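Side-chain contacts in similar to hydroxylamine oxidoreductase (PDB 6H5L), which probably works as an oxidoreductase, forming the hydroxylamine-oxidoreductase-like part of a reductase complex rich in c-type hemes: residues A114-N119 with G151-Q156; P14-D19 with D158-E163. All blocks are in the same frame, centred on the assembly; numbering follows the deposited sequence.

Contact 1 (A114-N119 with G151-Q156); sequences AQIEKN and GCHRQQ. With HEC (heme c), chain E.
Ile116, on helix 107-120, packs against Cys152 and His153, the last two residues of a CxxCH heme c-binding motif. The tight part of the contact faces the heme, and there all three residues are buried. The methyl ends of the two branches of Ile116 meet different side chains. CG2, placed anti to the backbone N, lies 3.9 Å from Cys152 CB, whereas the longer branch is extended (chi2 172°) and brings CD1 to 3.8 Å from His153 CE1. The same methyl also meets a propionate, with Ile116 CD1 3.6 Å from O1D of the heme. Cys152 SG is bonded covalently to heme CAC. His153 NE2 binds the heme iron FE at 2.0 Å, and His100 supplies the second histidine nitrogen. With an alanine in place of Ile116 both branches are gone, and the imidazole would probably be left with a gap where CD1 had been. Away from the heme the helix and the motif are joined much more loosely. Exposed Asn119 makes no direct contact with 151-156 and reaches it through a single water, which accepts a weak hydrogen bond from Asn119 ND2 and donates one to Cys152 O, 3.2 Å from the water oxygen.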
loop_
_atom_site.group_PDB
_atom_site.type_symbol
_atom_site.label_atom_id
_atom_site.label_comp_id
_atom_site.label_asym_id
_atom_site.label_seq_id
_atom_site.Cartn_x
_atom_site.Cartn_y
_atom_site.Cartn_z
ATOM N N ALA A 114 -20.201 -27.573 8.225
ATOM C CA ALA A 114 -21.064 -28.370 7.357
ATOM C C ALA A 114 -21.218 -29.792 7.882
ATOM O O ALA A 114 -22.325 -30.347 7.876
ATOM C CB ALA A 114 -20.513 -28.378 5.931
ATOM N N GLN A 115 -20.120 -30.401 8.333
ATOM C CA GLN A 115 -20.194 -31.747 8.893
ATOM C C GLN A 115 -21.012 -31.766 10.178
ATOM O O GLN A 115 -21.746 -32.727 10.439
ATOM C CB GLN A 115 -18.787 -32.286 9.147
ATOM C CG GLN A 115 -17.967 -32.491 7.883
ATOM C CD GLN A 115 -16.479 -32.561 8.164
ATOM O OE1 GLN A 115 -15.740 -33.270 7.483
ATOM N NE2 GLN A 115 -16.032 -31.814 9.167
ATOM N N ILE A 116 -20.898 -30.715 10.991
ATOM C CA ILE A 116 -21.679 -30.635 12.222
ATOM C C ILE A 116 -23.163 -30.502 11.904
ATOM O O ILE A 116 -24.011 -31.098 12.580
ATOM C CB ILE A 116 -21.176 -29.472 13.097
ATOM C CG1 ILE A 116 -19.725 -29.709 13.522
ATOM C CG2 ILE A 116 -22.060 -29.295 14.323
ATOM C CD1 ILE A 116 -19.091 -28.526 14.227
ATOM N N GLU A 117 -23.502 -29.723 10.871
ATOM C CA GLU A 117 -24.900 -29.584 10.470
ATOM C C GLU A 117 -25.506 -30.931 10.093
ATOM O O GLU A 117 -26.667 -31.210 10.416
ATOM C CB GLU A 117 -25.019 -28.601 9.305
ATOM C CG GLU A 117 -24.858 -27.144 9.699
ATOM C CD GLU A 117 -24.924 -26.211 8.507
ATOM O OE1 GLU A 117 -24.511 -26.624 7.404
ATOM O OE2 GLU A 117 -25.394 -25.064 8.672
ATOM N N LYS A 118 -24.737 -31.777 9.406
ATOM C CA LYS A 118 -25.227 -33.107 9.058
ATOM C C LYS A 118 -25.411 -33.974 10.297
ATOM O O LYS A 118 -26.380 -34.737 10.388
ATOM C CB LYS A 118 -24.268 -33.779 8.075
ATOM C CG LYS A 118 -24.438 -33.343 6.629
ATOM C CD LYS A 118 -25.352 -34.295 5.872
ATOM C CE LYS A 118 -25.490 -33.892 4.413
ATOM N NZ LYS A 118 -26.285 -34.885 3.641
ATOM N N ASN A 119 -24.493 -33.871 11.262
ATOM C CA ASN A 119 -24.558 -34.731 12.439
ATOM C C ASN A 119 -25.719 -34.360 13.355
ATOM O O ASN A 119 -26.304 -35.241 13.995
ATOM C CB ASN A 119 -23.239 -34.674 13.209
ATOM C CG ASN A 119 -22.080 -35.268 12.431
ATOM O OD1 ASN A 119 -22.277 -36.028 11.483
ATOM N ND2 ASN A 119 -20.861 -34.929 12.834
ATOM N N GLY A 151 -22.506 -32.588 22.072
ATOM C CA GLY A 151 -23.651 -32.712 21.185
ATOM C C GLY A 151 -23.348 -32.260 19.770
ATOM O O GLY A 151 -23.878 -32.820 18.805
ATOM N N CYS A 152 -22.499 -31.244 19.624
ATOM C CA CYS A 152 -22.033 -30.781 18.324
ATOM C C CYS A 152 -20.627 -31.264 17.994
ATOM O O CYS A 152 -20.367 -31.661 16.855
ATOM C CB CYS A 152 -22.069 -29.249 18.262
ATOM S SG CYS A 152 -23.722 -28.493 18.256
ATOM N N HIS A 153 -19.713 -31.228 18.963
ATOM C CA HIS A 153 -18.333 -31.661 18.756
ATOM C C HIS A 153 -18.149 -33.074 19.307
ATOM O O HIS A 153 -17.502 -33.302 20.329
ATOM C CB HIS A 153 -17.369 -30.676 19.408
ATOM C CG HIS A 153 -17.593 -29.254 18.998
ATOM N ND1 HIS A 153 -17.546 -28.844 17.683
ATOM C CD2 HIS A 153 -17.851 -28.143 19.729
ATOM C CE1 HIS A 153 -17.769 -27.544 17.620
ATOM N NE2 HIS A 153 -17.958 -27.095 18.848
ATOM N N ARG A 154 -18.739 -34.035 18.594
ATOM C CA ARG A 154 -18.744 -35.407 19.086
ATOM C C ARG A 154 -17.362 -36.043 18.992
ATOM O O ARG A 154 -16.982 -36.839 19.859
ATOM C CB ARG A 154 -19.774 -36.237 18.325
ATOM C CG ARG A 154 -20.062 -37.575 18.982
ATOM C CD ARG A 154 -20.295 -37.391 20.473
ATOM N NE ARG A 154 -20.373 -38.658 21.193
ATOM C CZ ARG A 154 -21.510 -39.247 21.548
ATOM N NH1 ARG A 154 -22.673 -38.687 21.243
ATOM N NH2 ARG A 154 -21.484 -40.397 22.209
ATOM N N GLN A 155 -16.597 -35.713 17.949
ATOM C CA GLN A 155 -15.268 -36.300 17.806
ATOM C C GLN A 155 -14.330 -35.825 18.911
ATOM O O GLN A 155 -13.583 -36.627 19.483
ATOM C CB GLN A 155 -14.684 -35.973 16.432
ATOM C CG GLN A 155 -13.282 -36.519 16.232
ATOM C CD GLN A 155 -12.643 -36.050 14.942
ATOM O OE1 GLN A 155 -13.327 -35.633 14.009
ATOM N NE2 GLN A 155 -11.319 -36.113 14.885
ATOM N N GLN A 156 -14.357 -34.528 19.228
ATOM C CA GLN A 156 -13.503 -34.014 20.294
ATOM C C GLN A 156 -13.925 -34.554 21.655
ATOM O O GLN A 156 -13.074 -34.848 22.502
ATOM C CB GLN A 156 -13.521 -32.486 20.298
ATOM C CG GLN A 156 -12.689 -31.834 19.200
ATOM C CD GLN A 156 -13.380 -31.839 17.850
ATOM O OE1 GLN A 156 -14.476 -32.379 17.700
ATOM N NE2 GLN A 156 -12.740 -31.231 16.856
HETATM FE FE HEC E . -18.363 -25.197 19.326
HETATM C CHA HEC E . -16.494 -23.720 16.885
HETATM C CHB HEC E . -15.598 -25.341 21.363
HETATM C CHC HEC E . -20.314 -26.331 21.922
HETATM C CHD HEC E . -20.924 -25.810 17.139
HETATM N NA HEC E . -16.405 -24.612 19.163
HETATM C C1A HEC E . -15.821 -24.055 18.042
HETATM C C2A HEC E . -14.399 -23.906 18.307
HETATM C C3A HEC E . -14.164 -24.355 19.545
HETATM C C4A HEC E . -15.416 -24.809 20.106
HETATM C CMA HEC E . -12.794 -24.391 20.257
HETATM C CAA HEC E . -13.330 -23.321 17.357
HETATM C CBA HEC E . -13.664 -21.866 17.038
HETATM C CGA HEC E . -12.424 -21.127 16.608
HETATM O O1A HEC E . -11.313 -21.705 16.715
HETATM O O2A HEC E . -12.544 -19.956 16.162
HETATM N NB HEC E . -18.003 -25.821 21.262
HETATM C C1B HEC E . -16.818 -25.616 21.940
HETATM C C2B HEC E . -17.084 -25.732 23.359
HETATM C C3B HEC E . -18.383 -26.016 23.513
HETATM C C4B HEC E . -18.989 -26.071 22.198
HETATM C CMB HEC E . -16.019 -25.585 24.466
HETATM C CAB HEC E . -19.141 -26.235 24.839
HETATM C CBB HEC E . -19.252 -24.911 25.623
HETATM N NC HEC E . -20.245 -25.974 19.496
HETATM C C1C HEC E . -20.895 -26.303 20.671
HETATM C C2C HEC E . -22.316 -26.415 20.388
HETATM C C3C HEC E . -22.435 -26.468 19.052
HETATM C C4C HEC E . -21.167 -26.061 18.473
HETATM C CMC HEC E . -23.331 -27.020 21.387
HETATM C CAC HEC E . -23.737 -26.688 18.242
HETATM C CBC HEC E . -24.608 -25.413 18.259
HETATM N ND HEC E . -18.673 -24.802 17.322
HETATM C C1D HEC E . -19.806 -25.196 16.613
HETATM C C2D HEC E . -19.616 -24.858 15.221
HETATM C C3D HEC E . -18.231 -24.204 15.139
HETATM C C4D HEC E . -17.721 -24.213 16.492
HETATM C CMD HEC E . -20.605 -25.104 14.063
HETATM C CAD HEC E . -17.531 -23.655 13.876
HETATM C CBD HEC E . -16.866 -24.796 13.112
HETATM C CGD HEC E . -15.804 -25.446 13.959
HETATM O O1D HEC E . -16.067 -26.541 14.520
HETATM O O2D HEC E . -14.693 -24.867 14.075
HETATM O O HOH W 1 -18.799 -33.702 14.964
#

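Contact 2 (P14-D19 with D158-E163); sequences PDLYKD and DEFLRE. With HEC (heme c), chain G.
Leu16 and Leu161 meet methyl to methyl, Leu16 CD2 lying 3.8 Å from Leu161 CD1, with the two side chains passing at an oblique angle. Leu16 CD2 also sits at the edge of the Phe160 ring, near its plane, 4.1 Å from Phe160 CE2. Leu161 covers the backbone of 14-19 as well as the leucine, since its other branch brings Leu161 CD2 to 3.7 Å from Asp15 O, while Leu161 CD1 is also close to Leu16 O. No hydrogen bond links the two segments, so their direct contact is one of hydrocarbon groups and carbonyl oxygens. Phe160 carries the contact on to a heme. Its CG is anti to the backbone N (chi1 176°), and the ring swung out in this way brings Phe160 CD2 to 3.7 Å from the heme methyl CBB, one bond further along the ring border than the CE2 that meets Leu16.

Behind these side chains, a type I turn from Asp15 to Lys18 shapes the N-terminal segment, closed by a weak hydrogen bond from Lys18 N to Asp15 O. Leu16 N is hydrogen-bonded to Glu147 OE2, and the Asp15 carboxylate is salt-bridged through OD1 to Lys29 NZ. Phe157, one turn earlier on helix 154-161, also touches the Leu16 side chain.

The contact thus lays an irregular N-terminal segment over the helix that starts directly after a heme-binding histidine, and that helix presents an aromatic ring to a second heme. One short helix follows the CxxCH motif of one heme and packs against another, within the close-set hemes of a multiheme cytochrome c.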
loop_
_atom_site.group_PDB
_atom_site.type_symbol
_atom_site.label_atom_id
_atom_site.label_comp_id
_atom_site.label_asym_id
_atom_site.label_seq_id
_atom_site.Cartn_x
_atom_site.Cartn_y
_atom_site.Cartn_z
ATOM N N PRO A 14 -24.046 -37.729 24.242
ATOM C CA PRO A 14 -22.742 -37.695 24.915
ATOM C C PRO A 14 -22.888 -37.810 26.424
ATOM O O PRO A 14 -23.691 -37.109 27.046
ATOM C CB PRO A 14 -22.167 -36.334 24.503
ATOM C CG PRO A 14 -22.893 -35.977 23.252
ATOM C CD PRO A 14 -24.272 -36.535 23.412
ATOM N N ASP A 15 -22.097 -38.708 27.009
ATOM C CA ASP A 15 -22.144 -39.004 28.436
ATOM C C ASP A 15 -20.717 -39.047 28.967
ATOM O O ASP A 15 -19.945 -39.946 28.612
ATOM C CB ASP A 15 -22.868 -40.327 28.693
ATOM C CG ASP A 15 -22.938 -40.679 30.163
ATOM O OD1 ASP A 15 -23.293 -39.792 30.967
ATOM O OD2 ASP A 15 -22.647 -41.843 30.510
ATOM N N LEU A 16 -20.373 -38.075 29.818
ATOM C CA LEU A 16 -19.049 -38.053 30.431
ATOM C C LEU A 16 -18.824 -39.242 31.353
ATOM O O LEU A 16 -17.675 -39.642 31.570
ATOM C CB LEU A 16 -18.851 -36.753 31.218
ATOM C CG LEU A 16 -18.422 -35.505 30.453
ATOM C CD1 LEU A 16 -18.462 -34.288 31.364
ATOM C CD2 LEU A 16 -17.032 -35.701 29.874
ATOM N N TYR A 17 -19.894 -39.819 31.899
ATOM C CA TYR A 17 -19.794 -40.897 32.874
ATOM C C TYR A 17 -20.083 -42.263 32.260
ATOM O O TYR A 17 -20.606 -43.152 32.941
ATOM C CB TYR A 17 -20.727 -40.625 34.050
ATOM C CG TYR A 17 -20.354 -39.377 34.813
ATOM C CD1 TYR A 17 -20.789 -38.127 34.392
ATOM C CD2 TYR A 17 -19.546 -39.446 35.939
ATOM C CE1 TYR A 17 -20.441 -36.983 35.080
ATOM C CE2 TYR A 17 -19.193 -38.306 36.636
ATOM C CZ TYR A 17 -19.643 -37.079 36.202
ATOM O OH TYR A 17 -19.292 -35.944 36.894
ATOM N N LYS A 18 -19.760 -42.439 30.980
ATOM C CA LYS A 18 -19.923 -43.727 30.327
ATOM C C LYS A 18 -19.005 -44.763 30.963
ATOM O O LYS A 18 -17.854 -44.472 31.301
ATOM C CB LYS A 18 -19.620 -43.602 28.834
ATOM C CG LYS A 18 -19.927 -44.843 28.021
ATOM C CD LYS A 18 -19.206 -44.822 26.683
ATOM C CE LYS A 18 -19.424 -46.125 25.933
ATOM N NZ LYS A 18 -18.512 -46.263 24.765
ATOM N N ASP A 19 -19.533 -45.975 31.137
ATOM C CA ASP A 19 -18.783 -47.102 31.697
ATOM C C ASP A 19 -18.387 -46.847 33.151
ATOM O O ASP A 19 -17.319 -47.260 33.605
ATOM C CB ASP A 19 -17.552 -47.426 30.843
ATOM C CG ASP A 19 -17.917 -47.884 29.441
ATOM O OD1 ASP A 19 -18.856 -48.690 29.317
ATOM O OD2 ASP A 19 -17.279 -47.428 28.466
ATOM N N ASP A 158 -15.265 -37.477 22.297
ATOM C CA ASP A 158 -14.860 -38.872 22.431
ATOM C C ASP A 158 -13.353 -39.001 22.622
ATOM O O ASP A 158 -12.894 -39.822 23.424
ATOM C CB ASP A 158 -15.321 -39.672 21.213
ATOM C CG ASP A 158 -16.828 -39.806 21.142
ATOM O OD1 ASP A 158 -17.491 -39.618 22.184
ATOM O OD2 ASP A 158 -17.349 -40.106 20.046
ATOM N N GLU A 159 -12.566 -38.201 21.896
ATOM C CA GLU A 159 -11.121 -38.232 22.093
ATOM C C GLU A 159 -10.737 -37.719 23.473
ATOM O O GLU A 159 -9.747 -38.180 24.053
ATOM C CB GLU A 159 -10.419 -37.427 21.000
ATOM C CG GLU A 159 -10.475 -38.077 19.624
ATOM C CD GLU A 159 -9.692 -37.310 18.576
ATOM O OE1 GLU A 159 -9.131 -36.245 18.907
ATOM O OE2 GLU A 159 -9.635 -37.775 17.418
ATOM N N PHE A 160 -11.500 -36.768 24.015
ATOM C CA PHE A 160 -11.317 -36.384 25.410
ATOM C C PHE A 160 -11.709 -37.523 26.342
ATOM O O PHE A 160 -11.037 -37.772 27.350
ATOM C CB PHE A 160 -12.134 -35.127 25.717
ATOM C CG PHE A 160 -12.081 -34.705 27.159
ATOM C CD1 PHE A 160 -10.977 -34.027 27.655
ATOM C CD2 PHE A 160 -13.138 -34.969 28.013
ATOM C CE1 PHE A 160 -10.926 -33.633 28.979
ATOM C CE2 PHE A 160 -13.093 -34.578 29.339
ATOM C CZ PHE A 160 -11.985 -33.909 29.822
ATOM N N LEU A 161 -12.795 -38.229 26.015
ATOM C CA LEU A 161 -13.231 -39.370 26.809
ATOM C C LEU A 161 -12.212 -40.501 26.797
ATOM O O LEU A 161 -12.209 -41.327 27.717
ATOM C CB LEU A 161 -14.583 -39.871 26.294
ATOM C CG LEU A 161 -15.664 -40.193 27.326
ATOM C CD1 LEU A 161 -16.014 -38.959 28.145
ATOM C CD2 LEU A 161 -16.904 -40.753 26.644
ATOM N N ARG A 162 -11.344 -40.554 25.785
ATOM C CA ARG A 162 -10.331 -41.599 25.697
ATOM C C ARG A 162 -9.227 -41.459 26.741
ATOM O O ARG A 162 -8.363 -42.341 26.814
ATOM C CB ARG A 162 -9.714 -41.623 24.298
ATOM C CG ARG A 162 -10.634 -42.172 23.217
ATOM C CD ARG A 162 -9.847 -42.524 21.967
ATOM N NE ARG A 162 -8.839 -43.545 22.240
ATOM C CZ ARG A 162 -7.831 -43.839 21.428
ATOM N NH1 ARG A 162 -7.685 -43.186 20.283
ATOM N NH2 ARG A 162 -6.963 -44.784 21.762
ATOM N N GLU A 163 -9.222 -40.389 27.541
ATOM C CA GLU A 163 -8.250 -40.292 28.626
ATOM C C GLU A 163 -8.445 -41.404 29.647
ATOM O O GLU A 163 -7.498 -41.771 30.351
ATOM C CB GLU A 163 -8.349 -38.931 29.314
ATOM C CG GLU A 163 -7.899 -37.758 28.465
ATOM C CD GLU A 163 -7.812 -36.468 29.255
ATOM O OE1 GLU A 163 -7.270 -35.476 28.722
ATOM O OE2 GLU A 163 -8.284 -36.448 30.411
HETATM FE FE HEC G . -10.565 -28.561 22.814
HETATM C CHA HEC G . -9.502 -28.052 19.588
HETATM C CHB HEC G . -13.808 -28.749 21.690
HETATM C CHC HEC G . -11.619 -29.581 25.946
HETATM C CHD HEC G . -7.444 -28.007 24.040
HETATM N NA HEC G . -11.486 -28.417 20.982
HETATM C C1A HEC G . -10.852 -28.217 19.772
HETATM C C2A HEC G . -11.851 -28.208 18.727
HETATM C C3A HEC G . -13.040 -28.402 19.300
HETATM C C4A HEC G . -12.839 -28.536 20.733
HETATM C CMA HEC G . -14.389 -28.467 18.557
HETATM C CAA HEC G . -11.577 -28.020 17.218
HETATM C CBA HEC G . -11.784 -26.567 16.806
HETATM C CGA HEC G . -11.512 -26.431 15.329
HETATM O O1A HEC G . -10.851 -27.335 14.755
HETATM O O2A HEC G . -11.951 -25.418 14.727
HETATM N NB HEC G . -12.388 -29.002 23.685
HETATM C C1B HEC G . -13.572 -29.154 22.988
HETATM C C2B HEC G . -14.518 -29.814 23.864
HETATM C C3B HEC G . -13.921 -30.038 25.040
HETATM C C4B HEC G . -12.567 -29.533 24.950
HETATM C CMB HEC G . -15.966 -30.172 23.476
HETATM C CAB HEC G . -14.526 -30.721 26.287
HETATM C CBB HEC G . -14.695 -32.239 26.050
HETATM N NC HEC G . -9.699 -28.755 24.656
HETATM C C1C HEC G . -10.301 -29.207 25.814
HETATM C C2C HEC G . -9.277 -29.340 26.830
HETATM C C3C HEC G . -8.160 -28.781 26.347
HETATM C C4C HEC G . -8.376 -28.482 24.941
HETATM C CMC HEC G . -9.573 -29.649 28.316
HETATM C CAC HEC G . -6.821 -28.624 27.100
HETATM C CBC HEC G . -6.215 -30.015 27.397
HETATM N ND HEC G . -8.766 -28.042 21.950
HETATM C C1D HEC G . -7.572 -27.999 22.665
HETATM C C2D HEC G . -6.480 -27.948 21.718
HETATM C C3D HEC G . -7.124 -27.963 20.330
HETATM C C4D HEC G . -8.543 -28.023 20.574
HETATM C CMD HEC G . -4.977 -27.888 22.029
HETATM C CAD HEC G . -6.411 -27.935 18.961
HETATM C CBD HEC G . -6.530 -29.331 18.354
HETATM C CGD HEC G . -5.558 -29.525 17.220
HETATM O O1D HEC G . -5.390 -30.687 16.771
HETATM O O2D HEC G . -4.948 -28.523 16.768
#

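In the fold
From the N terminus, the chain first lays down 14-19, in the loop ahead of helix 22-28, and meets it again at 158-163; contact 2 therefore closes a loop of 138 residues. Within that span contact 1 closes a much shorter one, with 31 residues separating helix 107-120 from 151-156. The two closures nest without crossing. They also share helix 154-161: contact 1 includes its first turn and the heme-binding residues before it, contact 2 its later part. Their centres are 16 Å apart, and they touch where Arg154 NH1 comes within 3.4 Å of Pro14 CG. Together they tie the N-terminal segment and helix 107-120 to the surroundings of two hemes.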